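Local coordinates for protein beta-fructofuranosidase (Bifidobacterium adolescentis, PDB 6NOB) that probably hydrolyses terminal beta-D-fructofuranoside residues of sucrose and related fructosides, as a glycoside hydrolase of family 32, at residues A519-V524 and D628-N633; A532-A537 and G614-A619. All blocks are in the same frame, centred on the assembly; numbering follows the deposited sequence.

Contact 1: residues A519-V524 and D628-N633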
# COMPACT_ATOMS: atom_id res chain seq x y z
N ALA A 519 4.31 -20.48 -8.05
CA ALA A 519 4.01 -19.88 -6.75
C ALA A 519 4.46 -20.85 -5.68
O ALA A 519 3.91 -21.95 -5.56
CB ALA A 519 2.51 -19.57 -6.61
N TYR A 520 5.46 -20.46 -4.89
CA TYR A 520 6.07 -21.38 -3.94
C TYR A 520 6.60 -20.62 -2.73
O TYR A 520 6.73 -19.39 -2.74
CB TYR A 520 7.19 -22.19 -4.58
CG TYR A 520 8.39 -21.36 -5.01
CD1 TYR A 520 8.43 -20.76 -6.27
CD2 TYR A 520 9.47 -21.18 -4.17
CE1 TYR A 520 9.51 -20.01 -6.67
CE2 TYR A 520 10.56 -20.42 -4.55
CZ TYR A 520 10.58 -19.84 -5.81
OH TYR A 520 11.66 -19.08 -6.20
N TYR A 521 6.93 -21.38 -1.70
CA TYR A 521 7.63 -20.90 -0.51
C TYR A 521 8.89 -21.73 -0.34
O TYR A 521 8.88 -22.94 -0.60
CB TYR A 521 6.72 -21.00 0.73
CG TYR A 521 7.45 -21.05 2.05
CD1 TYR A 521 7.85 -22.26 2.61
CD2 TYR A 521 7.73 -19.88 2.75
CE1 TYR A 521 8.51 -22.30 3.83
CE2 TYR A 521 8.38 -19.92 3.97
CZ TYR A 521 8.77 -21.13 4.50
OH TYR A 521 9.43 -21.16 5.70
N ALA A 522 9.98 -21.10 0.10
CA ALA A 522 11.22 -21.82 0.32
C ALA A 522 11.91 -21.33 1.59
O ALA A 522 12.03 -20.12 1.80
CB ALA A 522 12.17 -21.68 -0.87
N ASN A 523 12.36 -22.27 2.41
CA ASN A 523 13.13 -21.99 3.62
C ASN A 523 14.46 -22.71 3.49
O ASN A 523 14.51 -23.95 3.53
CB ASN A 523 12.37 -22.44 4.87
CG ASN A 523 13.11 -22.11 6.16
OD1 ASN A 523 14.09 -21.36 6.15
ND2 ASN A 523 12.64 -22.66 7.27
N VAL A 524 15.54 -21.95 3.33
CA VAL A 524 16.87 -22.50 3.08
C VAL A 524 17.78 -22.12 4.24
O VAL A 524 17.81 -20.96 4.67
CB VAL A 524 17.46 -21.99 1.75
CG1 VAL A 524 18.81 -22.63 1.48
CG2 VAL A 524 16.49 -22.27 0.61
N ASP A 628 13.57 -26.46 2.71
CA ASP A 628 12.15 -26.70 2.96
C ASP A 628 11.38 -25.88 1.92
O ASP A 628 11.20 -24.67 2.09
CB ASP A 628 11.77 -26.31 4.39
CG ASP A 628 10.28 -26.41 4.66
OD1 ASP A 628 9.54 -26.99 3.84
OD2 ASP A 628 9.84 -25.92 5.73
N ALA A 629 10.93 -26.54 0.85
CA ALA A 629 10.22 -25.89 -0.24
C ALA A 629 8.79 -26.42 -0.29
O ALA A 629 8.57 -27.63 -0.18
CB ALA A 629 10.92 -26.11 -1.58
N ARG A 630 7.83 -25.51 -0.47
CA ARG A 630 6.42 -25.87 -0.47
C ARG A 630 5.69 -25.04 -1.52
O ARG A 630 6.03 -23.88 -1.77
CB ARG A 630 5.76 -25.64 0.90
CG ARG A 630 6.44 -26.36 2.06
CD ARG A 630 5.77 -26.06 3.39
NE ARG A 630 6.72 -26.19 4.49
CZ ARG A 630 6.38 -26.28 5.77
NH1 ARG A 630 5.11 -26.25 6.13
NH2 ARG A 630 7.33 -26.39 6.70
N ALA A 631 4.66 -25.65 -2.12
CA ALA A 631 3.79 -24.93 -3.03
C ALA A 631 3.02 -23.84 -2.29
O ALA A 631 2.66 -24.00 -1.12
CB ALA A 631 2.82 -25.89 -3.71
N LEU A 632 2.77 -22.73 -2.97
CA LEU A 632 2.06 -21.61 -2.39
C LEU A 632 0.59 -21.66 -2.81
O LEU A 632 0.29 -21.83 -3.99
CB LEU A 632 2.69 -20.28 -2.81
CG LEU A 632 2.37 -19.06 -1.93
CD1 LEU A 632 3.07 -19.17 -0.59
CD2 LEU A 632 2.76 -17.78 -2.63
N ASN A 633 -0.30 -21.52 -1.84
CA ASN A 633 -1.73 -21.52 -2.12
C ASN A 633 -2.16 -20.18 -2.71
O ASN A 633 -1.43 -19.18 -2.66
CB ASN A 633 -2.54 -21.78 -0.85
CG ASN A 633 -2.31 -23.16 -0.28
OD1 ASN A 633 -2.18 -24.14 -1.02
ND2 ASN A 633 -2.27 -23.25 1.04
O HOH W 1 9.79 -23.78 7.29
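Y521 and R630 form a hydrogen-bonded pair between two antiparallel strands, 519-524 and 628-632, in one sheet of the C-terminal beta-sandwich that accompanies the five-bladed propeller in family 32 enzymes. Y521 N gives a nearly straight bond to R630 O at 2.7 Å (171°), and R630 N returns one to Y521 O. N523 and D628 repeat the two-way exchange, while at the other end L632 N reaches A519 O from above the carbonyl plane, 45° out of it. There L632 turns its CB over the A519 peptide, 3.4 Å from A519 C.

The Y521 side chain can be followed outward on the face it shares with N523, D628 and R630. Y521 CB lies 3.9 Å from R630 O and also borders L632 CD1. With CG anti to the backbone nitrogen (chi1 158°), the ring extends past R630, whose CB meets its edge near CD1; Y521 CE1 comes within 4.0 Å of D628 O. F586 packs edge-to-face with the ring, and OH hydrogen-bonds E584 on the adjoining strand 582-588. In the ring plane, a water donates to the same OH, accepts from N523 ND2 and donates to D628 OD2, tying three side chains together; Q582 NE2 hydrogen-bonds N523 OD1. R630 grips D628 side-on, NE to OD1 and NH2 to OD2, with the carboxylate close to the guanidinium plane; R501 adds a second salt bridge at OD1. This pairing probably stabilises the negative charge of D628. R630 NH2 meets the syn lone pair of D628 OD2 at 2.7 Å.

Contact 2: residues A532-A537 and G614-A619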
# COMPACT_ATOMS: atom_id res chain seq x y z
N ALA A 532 27.21 -18.02 -2.85
CA ALA A 532 26.04 -18.84 -3.14
C ALA A 532 25.13 -18.10 -4.11
O ALA A 532 25.18 -16.87 -4.23
CB ALA A 532 25.28 -19.21 -1.87
N ILE A 533 24.27 -18.87 -4.78
CA ILE A 533 23.35 -18.33 -5.77
C ILE A 533 22.03 -19.10 -5.68
O ILE A 533 22.02 -20.33 -5.56
CB ILE A 533 23.94 -18.40 -7.20
CG1 ILE A 533 22.93 -17.89 -8.23
CG2 ILE A 533 24.38 -19.82 -7.53
CD1 ILE A 533 23.58 -17.15 -9.38
N MET A 534 20.92 -18.36 -5.73
CA MET A 534 19.58 -18.94 -5.72
C MET A 534 18.80 -18.35 -6.88
O MET A 534 18.43 -17.17 -6.85
CB MET A 534 18.87 -18.69 -4.39
CG MET A 534 19.34 -19.58 -3.24
SD MET A 534 18.63 -19.12 -1.64
CE MET A 534 16.91 -19.56 -1.89
N VAL A 535 18.54 -19.17 -7.90
CA VAL A 535 17.70 -18.76 -9.02
C VAL A 535 16.24 -18.88 -8.57
O VAL A 535 15.74 -19.98 -8.36
CB VAL A 535 17.96 -19.62 -10.27
CG1 VAL A 535 17.00 -19.25 -11.39
CG2 VAL A 535 19.41 -19.47 -10.72
N LEU A 536 15.57 -17.74 -8.42
CA LEU A 536 14.21 -17.74 -7.89
C LEU A 536 13.16 -17.82 -8.99
O LEU A 536 12.14 -18.50 -8.82
CB LEU A 536 13.98 -16.48 -7.04
CG LEU A 536 15.05 -16.15 -6.00
CD1 LEU A 536 14.68 -14.88 -5.25
CD2 LEU A 536 15.25 -17.31 -5.04
N ALA A 537 13.37 -17.15 -10.12
CA ALA A 537 12.40 -17.14 -11.19
C ALA A 537 13.05 -16.65 -12.47
O ALA A 537 14.06 -15.94 -12.44
CB ALA A 537 11.18 -16.28 -10.85
N GLY A 614 7.22 -22.86 -12.42
CA GLY A 614 8.49 -22.22 -12.14
C GLY A 614 9.54 -23.23 -11.71
O GLY A 614 9.38 -24.44 -11.83
N GLU A 615 10.65 -22.69 -11.20
CA GLU A 615 11.76 -23.52 -10.76
C GLU A 615 12.63 -22.73 -9.80
O GLU A 615 12.93 -21.56 -10.03
CB GLU A 615 12.59 -24.02 -11.95
CG GLU A 615 13.98 -24.52 -11.57
CD GLU A 615 14.61 -25.39 -12.64
OE1 GLU A 615 14.05 -26.48 -12.93
OE2 GLU A 615 15.66 -25.01 -13.20
N LEU A 616 13.03 -23.39 -8.71
CA LEU A 616 13.97 -22.84 -7.74
C LEU A 616 15.27 -23.62 -7.82
O LEU A 616 15.26 -24.86 -7.78
CB LEU A 616 13.39 -22.91 -6.32
CG LEU A 616 14.38 -22.65 -5.18
CD1 LEU A 616 14.84 -21.19 -5.20
CD2 LEU A 616 13.76 -23.01 -3.84
N ARG A 617 16.38 -22.91 -7.93
CA ARG A 617 17.69 -23.52 -8.10
C ARG A 617 18.63 -22.97 -7.03
O ARG A 617 18.72 -21.75 -6.87
CB ARG A 617 18.25 -23.26 -9.50
CG ARG A 617 19.45 -24.09 -9.88
CD ARG A 617 19.69 -24.07 -11.39
NE ARG A 617 18.72 -24.89 -12.11
CZ ARG A 617 18.96 -26.12 -12.55
NH1 ARG A 617 20.15 -26.68 -12.34
NH2 ARG A 617 18.02 -26.80 -13.19
N ILE A 618 19.31 -23.86 -6.31
CA ILE A 618 20.13 -23.49 -5.17
C ILE A 618 21.51 -24.11 -5.33
O ILE A 618 21.62 -25.31 -5.60
CB ILE A 618 19.49 -23.92 -3.84
CG1 ILE A 618 18.08 -23.35 -3.71
CG2 ILE A 618 20.35 -23.50 -2.66
CD1 ILE A 618 17.23 -24.08 -2.70
N ALA A 619 22.55 -23.30 -5.15
CA ALA A 619 23.92 -23.77 -5.19
C ALA A 619 24.76 -22.90 -4.27
O ALA A 619 24.50 -21.70 -4.12
CB ALA A 619 24.49 -23.74 -6.61
O HOH W 2 10.32 -19.86 -10.75
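V535 and R617 stand side by side on one face of an antiparallel sheet, their CB atoms 3.7 Å apart, in the second sheet of the C-terminal beta-sandwich. The CG2 branch of V535 rests against the root of the arginine, 4.1 Å from R617 CB. Beyond CB the arginine chain leaves the pair, bending at chi3 (-75°) to swing its guanidinium toward E615. NE and NH2 both grip E615 OE2, which lies in the guanidinium plane, although they approach from above the carboxylate plane; D510 and D507 form salt bridges with R617 NH1. On the same face, I533 CG2 reaches across beside A619 CB, 4.0 Å away.

M534, L536, L616 and I618 build the other, apolar face. M534 runs alongside I618, its CG set against both CG1 and CG2 of the isoleucine. Its chain then bends at the sulfur, which brings M534 CE to 4.2 Å from L616 CD1. L616 CD1 also fits beside L536 CD2 and lies 3.5 Å from V535 O, thus filling the dip between the methionine tip and the L536 branch.

Paired backbone bonds join I533 with A619 and V535 with R617. Toward strand 547-555, L536 and A537 both face L550, a classic beta bulge; on the 614-619 side a water bridges L536 O and E615 N. Strand 510-515 flanks 614-619, and strand 547-555 flanks 532-537. The apolar face packs on the opposite sheet, against strands 519-526 and 582-588.

Overall arrangement
Contacts 1 and 2 are antiparallel strand pairs in the two facing sheets of one beta-sandwich, their centres 12 Å apart. Along the chain, both strands of contact 2 fall between the two strands of contact 1: strand 519-526 is followed by 532-540, and 614-620 by 624-632, so both successive pairs cross between sheets. They meet in the shared apolar core, where A522 CB packs 3.6 Å from L616 CD2 and V524 CG2 touches M534 CE; Y520 OH probably hydrogen-bonds the bulged L536 O. Contact 1 is the more buried, contact 2 only partly. Each carries an arginine-carboxylate pair away from this core: the carboxylate in contact 1 offers both oxygens, that in contact 2 only one.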